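Local structure of heat shock protease HtrA (1L1J) at residues Phe43-Pro48 / Asn139-Gln144; Asp80-Thr85 / Tyr92-Ile97. The protein is the protease domain of an ATP-independent heat shock protein of the HtrA type, which probably cleaves proteins as a serine endopeptidase. One frame throughout, in Å; residues are numbered along the deposited sequence.

Contact 1: Phe43-Pro48 / Asn139-Gln144; sequences FGELPP and NPLGFQ
Both F43 and L141 hold CG opposite their own carbonyl carbon (chi1 -81° and -61°), which sends the phenyl ring and the isobutyl group toward each other between two turns. This loop-to-loop contact belongs to a chymotrypsin-like two-barrel protease. The segment 43-48, after helix 33-42, is part of the long insertion between strands 17-23 and 54-64, probably the counterpart of loop LA of HtrA proteases. It opens with a type I beta turn from F43 to L46; the other turn, N139 to G142 and also type I, follows strand 133-138. Their packing is apolar, with no hydrogen bond between the segments. L141 approaches the ring obliquely through one branch, CD2, which meets F43 CD2 at 3.5 Å. Its other branch, CD1, lies at the ring edge, in the ring plane, 3.9 Å from F43 CE2. P140 comes to the far end of the ring, its CG 4.1 Å from F43 CE2. E45 crosses L141 at about a right angle. Its chain bends at chi2 (89°), and the carboxylate lies beside L141, while E45 CB touches L141 CD2 at 3.9 Å. L141 is thus bordered by the phenyl ring and by the aliphatic part of an otherwise exposed acid. P140, buried, also rests on F39 of helix 33-42 and on L57 and S59 of strand 54-64. Its side chain lies about 8 Å from that of S183, the predicted nucleophile, and close to G181, predicted to bind substrate. At the outer margin, E45 OE1 stands 3.7 Å from L141 CD1, a polar atom beside a methyl group.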
# COMPACT_ATOMS: atom_id res chain seq x y z
N PHE A 43 12.17 -4.56 11.55
CA PHE A 43 12.78 -3.31 11.16
C PHE A 43 13.60 -2.65 12.22
O PHE A 43 13.15 -1.70 12.87
CB PHE A 43 11.72 -2.34 10.64
CG PHE A 43 11.32 -2.61 9.22
CD1 PHE A 43 10.54 -3.71 8.90
CD2 PHE A 43 11.80 -1.79 8.20
CE1 PHE A 43 10.24 -4.01 7.58
CE2 PHE A 43 11.50 -2.08 6.88
CZ PHE A 43 10.72 -3.19 6.57
N GLY A 44 14.82 -3.16 12.39
CA GLY A 44 15.72 -2.61 13.38
C GLY A 44 16.00 -1.15 13.16
O GLY A 44 16.74 -0.53 13.93
N GLU A 45 15.41 -0.58 12.10
CA GLU A 45 15.60 0.83 11.80
C GLU A 45 14.55 1.66 12.53
O GLU A 45 14.46 2.88 12.34
CB GLU A 45 15.49 1.10 10.30
CG GLU A 45 16.41 0.29 9.42
CD GLU A 45 15.80 -1.04 8.99
OE1 GLU A 45 16.17 -1.52 7.91
OE2 GLU A 45 14.98 -1.61 9.75
N LEU A 46 13.74 0.99 13.35
CA LEU A 46 12.69 1.67 14.10
C LEU A 46 13.22 2.24 15.43
O LEU A 46 13.75 1.50 16.28
CB LEU A 46 11.52 0.70 14.34
CG LEU A 46 10.25 0.81 13.46
CD1 LEU A 46 10.46 1.68 12.23
CD2 LEU A 46 9.83 -0.59 13.07
N PRO A 47 13.07 3.56 15.63
CA PRO A 47 13.51 4.27 16.84
C PRO A 47 13.14 3.52 18.10
O PRO A 47 12.21 2.72 18.11
CB PRO A 47 12.79 5.60 16.73
CG PRO A 47 12.71 5.82 15.26
CD PRO A 47 12.29 4.46 14.76
N PRO A 48 13.87 3.77 19.20
CA PRO A 48 13.58 3.09 20.46
C PRO A 48 12.17 3.36 20.94
O PRO A 48 11.61 2.58 21.72
CB PRO A 48 14.63 3.68 21.41
CG PRO A 48 14.82 5.07 20.87
CD PRO A 48 14.88 4.82 19.38
N ASN A 139 7.40 1.28 1.20
CA ASN A 139 8.28 2.35 1.61
C ASN A 139 8.11 2.78 3.07
O ASN A 139 8.23 3.97 3.38
CB ASN A 139 8.06 3.55 0.69
CG ASN A 139 9.11 4.63 0.88
OD1 ASN A 139 9.88 4.60 1.85
ND2 ASN A 139 9.15 5.59 -0.04
N PRO A 140 7.86 1.83 3.97
CA PRO A 140 7.68 2.17 5.39
C PRO A 140 8.79 2.99 6.07
O PRO A 140 8.52 3.69 7.05
CB PRO A 140 7.47 0.81 6.04
CG PRO A 140 8.28 -0.08 5.22
CD PRO A 140 7.95 0.37 3.81
N LEU A 141 10.02 2.89 5.58
CA LEU A 141 11.11 3.65 6.18
C LEU A 141 11.16 5.07 5.62
O LEU A 141 11.69 5.98 6.26
CB LEU A 141 12.45 2.96 5.94
CG LEU A 141 12.55 1.56 6.56
CD1 LEU A 141 13.91 0.94 6.23
CD2 LEU A 141 12.35 1.64 8.07
N GLY A 142 10.59 5.25 4.43
CA GLY A 142 10.56 6.55 3.79
C GLY A 142 11.73 6.84 2.85
O GLY A 142 11.53 7.24 1.69
N PHE A 143 12.94 6.62 3.35
CA PHE A 143 14.15 6.91 2.58
C PHE A 143 14.60 5.83 1.61
O PHE A 143 15.64 5.99 0.95
CB PHE A 143 15.30 7.26 3.54
CG PHE A 143 15.44 6.30 4.68
CD1 PHE A 143 16.13 5.12 4.52
CD2 PHE A 143 14.86 6.59 5.91
CE1 PHE A 143 16.26 4.22 5.58
CE2 PHE A 143 14.98 5.71 6.97
CZ PHE A 143 15.68 4.52 6.82
N GLN A 144 13.85 4.75 1.53
CA GLN A 144 14.14 3.66 0.59
C GLN A 144 12.93 2.77 0.39
O GLN A 144 12.17 2.50 1.32
CB GLN A 144 15.29 2.79 1.06
CG GLN A 144 15.64 1.72 0.04
CD GLN A 144 16.56 0.65 0.60
OE1 GLN A 144 16.15 -0.17 1.42
NE2 GLN A 144 17.82 0.67 0.16

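Contact 2: Asp80-Thr85 / Tyr92-Ile97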
# COMPACT_ATOMS: atom_id res chain seq x y z
N ASP A 80 -6.39 11.21 12.68
CA ASP A 80 -6.36 12.64 12.95
C ASP A 80 -4.97 13.17 12.63
O ASP A 80 -4.81 14.23 12.01
CB ASP A 80 -6.67 12.88 14.43
CG ASP A 80 -5.72 12.11 15.36
OD1 ASP A 80 -4.54 12.50 15.50
OD2 ASP A 80 -6.16 11.09 15.95
N ASN A 81 -3.97 12.41 13.06
CA ASN A 81 -2.57 12.73 12.89
C ASN A 81 -1.96 11.82 11.83
O ASN A 81 -1.56 10.69 12.13
CB ASN A 81 -1.84 12.55 14.23
CG ASN A 81 -0.36 12.84 14.13
OD1 ASN A 81 0.06 13.99 13.98
ND2 ASN A 81 0.45 11.79 14.21
N ILE A 82 -1.89 12.30 10.59
CA ILE A 82 -1.34 11.51 9.50
C ILE A 82 -0.09 12.15 8.92
O ILE A 82 -0.14 13.27 8.43
CB ILE A 82 -2.36 11.35 8.38
CG1 ILE A 82 -3.69 10.87 8.95
CG2 ILE A 82 -1.83 10.38 7.33
CD1 ILE A 82 -4.81 10.85 7.94
N THR A 83 1.02 11.42 8.95
CA THR A 83 2.29 11.92 8.42
C THR A 83 2.73 11.15 7.17
O THR A 83 2.80 9.92 7.18
CB THR A 83 3.42 11.84 9.50
OG1 THR A 83 2.95 12.39 10.74
CG2 THR A 83 4.66 12.63 9.04
N VAL A 84 3.03 11.87 6.10
CA VAL A 84 3.47 11.26 4.85
C VAL A 84 4.92 11.61 4.54
O VAL A 84 5.28 12.78 4.47
CB VAL A 84 2.58 11.69 3.67
CG1 VAL A 84 3.29 11.46 2.34
CG2 VAL A 84 1.29 10.90 3.70
N THR A 85 5.75 10.59 4.35
CA THR A 85 7.15 10.82 4.03
C THR A 85 7.46 10.33 2.60
O THR A 85 7.00 9.27 2.19
CB THR A 85 8.07 10.11 5.06
OG1 THR A 85 7.60 10.38 6.39
CG2 THR A 85 9.50 10.59 4.92
N TYR A 92 5.22 15.54 4.81
CA TYR A 92 3.95 16.24 4.61
C TYR A 92 2.86 15.83 5.57
O TYR A 92 3.01 14.89 6.36
CB TYR A 92 3.41 16.01 3.20
CG TYR A 92 4.37 16.34 2.09
CD1 TYR A 92 5.49 15.55 1.87
CD2 TYR A 92 4.17 17.45 1.27
CE1 TYR A 92 6.40 15.86 0.86
CE2 TYR A 92 5.07 17.77 0.26
CZ TYR A 92 6.19 16.97 0.07
OH TYR A 92 7.10 17.29 -0.91
N ASP A 93 1.75 16.55 5.48
CA ASP A 93 0.58 16.28 6.29
C ASP A 93 -0.53 15.98 5.31
O ASP A 93 -0.80 16.76 4.41
CB ASP A 93 0.22 17.50 7.14
CG ASP A 93 1.00 17.55 8.44
OD1 ASP A 93 0.57 16.90 9.42
OD2 ASP A 93 2.05 18.24 8.47
N ALA A 94 -1.15 14.82 5.50
CA ALA A 94 -2.22 14.39 4.62
C ALA A 94 -3.58 14.61 5.23
O ALA A 94 -3.75 14.55 6.46
CB ALA A 94 -2.04 12.93 4.29
N GLU A 95 -4.57 14.82 4.37
CA GLU A 95 -5.93 15.02 4.83
C GLU A 95 -6.79 13.83 4.44
O GLU A 95 -6.94 13.55 3.25
CB GLU A 95 -6.51 16.29 4.21
CG GLU A 95 -7.70 16.83 4.95
CD GLU A 95 -8.31 18.00 4.25
OE1 GLU A 95 -8.99 18.80 4.93
OE2 GLU A 95 -8.13 18.10 3.01
N TYR A 96 -7.35 13.15 5.42
CA TYR A 96 -8.19 11.99 5.15
C TYR A 96 -9.41 12.30 4.27
O TYR A 96 -10.49 12.63 4.78
CB TYR A 96 -8.66 11.37 6.46
CG TYR A 96 -9.52 10.15 6.24
CD1 TYR A 96 -8.95 8.88 6.11
CD2 TYR A 96 -10.91 10.26 6.16
CE1 TYR A 96 -9.74 7.75 5.90
CE2 TYR A 96 -11.71 9.13 5.96
CZ TYR A 96 -11.13 7.88 5.83
OH TYR A 96 -11.93 6.78 5.65
N ILE A 97 -9.23 12.19 2.96
CA ILE A 97 -10.28 12.44 1.97
C ILE A 97 -11.51 11.53 2.16
O ILE A 97 -12.65 11.99 2.09
CB ILE A 97 -9.75 12.19 0.55
CG1 ILE A 97 -8.49 13.01 0.30
CG2 ILE A 97 -10.84 12.48 -0.47
CD1 ILE A 97 -8.71 14.50 0.36
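V84 and Y92 face each other as an antiparallel hydrogen-bonded pair, joined by two backbone bonds. V84 N reaches Y92 O at 3.0 Å, and in return Y92 N gives its hydrogen to V84 O at 2.8 Å. The same V84 O lies at the edge of the tyrosine ring, 3.8 Å from Y92 CD1. One step along the beta hairpin, T83 and D93 make the non-hydrogen-bonded pair, their side chains on the other face of the sheet from V84 and Y92. Beyond it the bond from A94 N to I82 O is weak (3.5 Å). Here side chains add to the contact: A94 CB lies 3.9 Å from V84 CG2 and 4.0 Å from I82 CG2. I82 holds CG2 anti to its backbone N and CG1 beside that N, which carries CD1 to within 4.2 Å of Y96 CB. Further out, I108 of strand 105-109 touches A94 and Y96, and V76 of helix 73-76 touches I82 and Y96. Y92 meets the F117 ring with planes at about 80°, and its hydroxyl is hydrogen-bonded to S90 OG. The hairpin of strands 83-85 and 91-93 ends the antiparallel sheet of the N-terminal barrel, T83 and T85 bonding through the backbone to D21 and K19 of strand 17-23. The two firm backbone bonds thus set the register at V84 and Y92, while toward A94 the contact rests largely on apolar side chains.

Along the chain the order is 43-48, 80-85, 92-97, 139-144, so contact 2 is nested within the loop that contact 1 closes. Their centres are 18 Å apart and their nearest atoms about 4 Å, without touching. Contact 2 ends the antiparallel sheet of the first barrel: 91-93 is an outermost strand, and 83-85 pairs with 17-23, which in turn lies beside 54-64. Contact 1 links an insertion of that barrel to a turn of the second, mixed sheet, near S183, the predicted charge-relay serine. Contact 2 lies within the first barrel, the side chain of Y96 about 9 Å from that of D104 and 10 Å from that of H74, both predicted charge-relay members.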